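Local coordinates for putative arylalkylamine N-Acetyltransferase 7 (Aedes aegypti, PDB 4FD7), which probably transfers an acetyl group from acetyl-CoA to an amine, as a member of the GNAT family of N-acetyltransferases, at residues N59-L64 / P223-N228. Numbering follows the deposited sequence.
Sequences NQAKGL and PGIEEN
Ala61, in the last turn of the short helix 57-62, rests its methyl group against Pro223 and Ile225 in the loop that links helix 210-216 to strand 229-236. In this GNAT-family acetyltransferase the contact joins an early helix to the loop entering the middle strand of the C-terminal three-stranded sheet. No hydrogen bond crosses between the two segments, and the meeting is by van der Waals contact.

The apolar part centres on one methyl. Ala61 CB lies 4.0 Å from Ile225 CD1. Pro223 CD is 4.2 Å from the same Ala61 CB. A small residue suits this place, because the loop backbone passes close to the helix, with the CA atoms of Ala61 and Pro223 5.4 Å apart. Ile225 reaches across with its longer branch: with chi1 at 65°, CG1 sits in the cleft flanked by the main-chain N and C, and the chain runs on extended to CD1. Its buried side chain also packs on Leu57 and Tyr210.

Two carbon-to-carbonyl contacts run in opposite senses. Pro223 CD approaches Ala61 O to 3.4 Å, the proline ring offering this carbonyl a carbon rather than an N-H. In return, Ala61 CB lies 3.5 Å from Pro223 O. Beyond Ala61, Gly63 ends the helix in a Schellman motif, its positive phi easily adopted without a side chain. Lys62 ties the same end to the approaching loop through a hydrogen bond to the Asn221 carbonyl and a cation-pi contact with Tyr222.

Two hydrogen bonds lie within the loop itself. Ile225 to Asn228 form a type I beta turn, closed by Asn228 N donating to Ile225 O. Glycine suits position 224, where at phi 100° a CB would jam against Pro223 O. From within the turn, Glu226 folds back toward Gly224, the residue preceding the turn, whose N-H points nearly straight (167°) at Glu226 OE2 3.0 Å away, meeting it from above the carboxylate plane.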
loop_
_atom_site.group_PDB
_atom_site.type_symbol
_atom_site.label_atom_id
_atom_site.label_comp_id
_atom_site.label_asym_id
_atom_site.label_seq_id
_atom_site.Cartn_x
_atom_site.Cartn_y
_atom_site.Cartn_z
ATOM N N ASN A 59 -1.230 -8.018 9.869
ATOM C CA ASN A 59 -1.903 -7.324 10.959
ATOM C C ASN A 59 -2.774 -8.285 11.750
ATOM O O ASN A 59 -2.722 -8.321 12.982
ATOM C CB ASN A 59 -2.757 -6.165 10.423
ATOM C CG ASN A 59 -1.934 -5.105 9.738
ATOM O OD1 ASN A 59 -0.715 -5.032 9.908
ATOM N ND2 ASN A 59 -2.599 -4.263 8.952
ATOM N N GLN A 60 -3.562 -9.068 11.032
ATOM C CA GLN A 60 -4.451 -10.041 11.658
ATOM C C GLN A 60 -3.667 -11.076 12.456
ATOM O O GLN A 60 -4.076 -11.466 13.551
ATOM C CB GLN A 60 -5.299 -10.726 10.578
ATOM C CG GLN A 60 -6.793 -10.843 10.890
ATOM C CD GLN A 60 -7.610 -11.194 9.651
ATOM O OE1 GLN A 60 -7.182 -11.995 8.815
ATOM N NE2 GLN A 60 -8.768 -10.562 9.506
ATOM N N ALA A 61 -2.543 -11.530 11.911
ATOM C CA ALA A 61 -1.739 -12.542 12.603
ATOM C C ALA A 61 -1.119 -11.960 13.871
ATOM O O ALA A 61 -0.874 -12.685 14.837
ATOM C CB ALA A 61 -0.660 -13.110 11.691
ATOM N N LYS A 62 -0.858 -10.657 13.877
ATOM C CA LYS A 62 -0.300 -10.022 15.073
ATOM C C LYS A 62 -1.362 -9.458 16.017
ATOM O O LYS A 62 -1.026 -8.990 17.115
ATOM C CB LYS A 62 0.686 -8.902 14.697
ATOM C CG LYS A 62 1.951 -9.378 14.003
ATOM C CD LYS A 62 2.597 -10.496 14.792
ATOM C CE LYS A 62 3.993 -10.135 15.208
ATOM N NZ LYS A 62 4.536 -11.255 16.028
ATOM N N GLY A 63 -2.630 -9.495 15.607
ATOM C CA GLY A 63 -3.689 -8.946 16.445
ATOM C C GLY A 63 -3.657 -7.431 16.506
ATOM O O GLY A 63 -4.150 -6.835 17.449
ATOM N N LEU A 64 -3.048 -6.811 15.514
ATOM C CA LEU A 64 -2.895 -5.377 15.476
ATOM C C LEU A 64 -4.153 -4.526 15.744
ATOM O O LEU A 64 -4.064 -3.540 16.412
ATOM C CB LEU A 64 -2.261 -4.966 14.137
ATOM C CG LEU A 64 -1.903 -3.499 13.930
ATOM C CD1 LEU A 64 -1.953 -2.784 15.232
ATOM C CD2 LEU A 64 -0.529 -3.375 13.339
ATOM N N PRO A 223 1.645 -15.953 13.557
ATOM C CA PRO A 223 0.815 -17.116 13.867
ATOM C C PRO A 223 -0.294 -17.313 12.844
ATOM O O PRO A 223 -1.140 -16.419 12.670
ATOM C CB PRO A 223 0.202 -16.760 15.222
ATOM C CG PRO A 223 1.131 -15.739 15.827
ATOM C CD PRO A 223 1.633 -14.958 14.644
ATOM N N GLY A 224 -0.271 -18.448 12.161
ATOM C CA GLY A 224 -1.392 -18.855 11.338
ATOM C C GLY A 224 -1.229 -18.589 9.853
ATOM O O GLY A 224 -2.050 -19.046 9.048
ATOM N N ILE A 225 -0.188 -17.843 9.489
ATOM C CA ILE A 225 0.085 -17.552 8.079
ATOM C C ILE A 225 1.514 -17.947 7.717
ATOM O O ILE A 225 2.104 -17.407 6.783
ATOM C CB ILE A 225 -0.156 -16.058 7.735
ATOM C CG1 ILE A 225 0.824 -15.157 8.489
ATOM C CG2 ILE A 225 -1.602 -15.672 8.024
ATOM C CD1 ILE A 225 0.858 -13.714 7.987
ATOM N N GLU A 226 2.066 -18.897 8.465
ATOM C CA GLU A 226 3.466 -19.272 8.313
ATOM C C GLU A 226 3.829 -19.798 6.910
ATOM O O GLU A 226 4.956 -19.615 6.441
ATOM C CB GLU A 226 3.860 -20.292 9.390
ATOM C CG GLU A 226 3.718 -19.788 10.823
ATOM C CD GLU A 226 2.385 -20.140 11.457
ATOM O OE1 GLU A 226 1.448 -20.554 10.722
ATOM O OE2 GLU A 226 2.274 -20.000 12.703
ATOM N N GLU A 227 2.886 -20.448 6.236
ATOM C CA GLU A 227 3.169 -20.946 4.886
ATOM C C GLU A 227 2.846 -19.946 3.762
ATOM O O GLU A 227 3.161 -20.199 2.595
ATOM C CB GLU A 227 2.450 -22.276 4.633
ATOM C CG GLU A 227 0.947 -22.162 4.578
ATOM C CD GLU A 227 0.249 -23.521 4.597
ATOM O OE1 GLU A 227 0.863 -24.518 5.038
ATOM O OE2 GLU A 227 -0.923 -23.583 4.172
ATOM N N ASN A 228 2.221 -18.822 4.097
ATOM C CA ASN A 228 1.938 -17.809 3.079
ATOM C C ASN A 228 3.212 -17.086 2.660
ATOM O O ASN A 228 4.171 -16.994 3.430
ATOM C CB ASN A 228 0.900 -16.791 3.577
ATOM C CG ASN A 228 -0.499 -17.374 3.676
ATOM O OD1 ASN A 228 -0.990 -17.663 4.768
ATOM N ND2 ASN A 228 -1.150 -17.551 2.531
#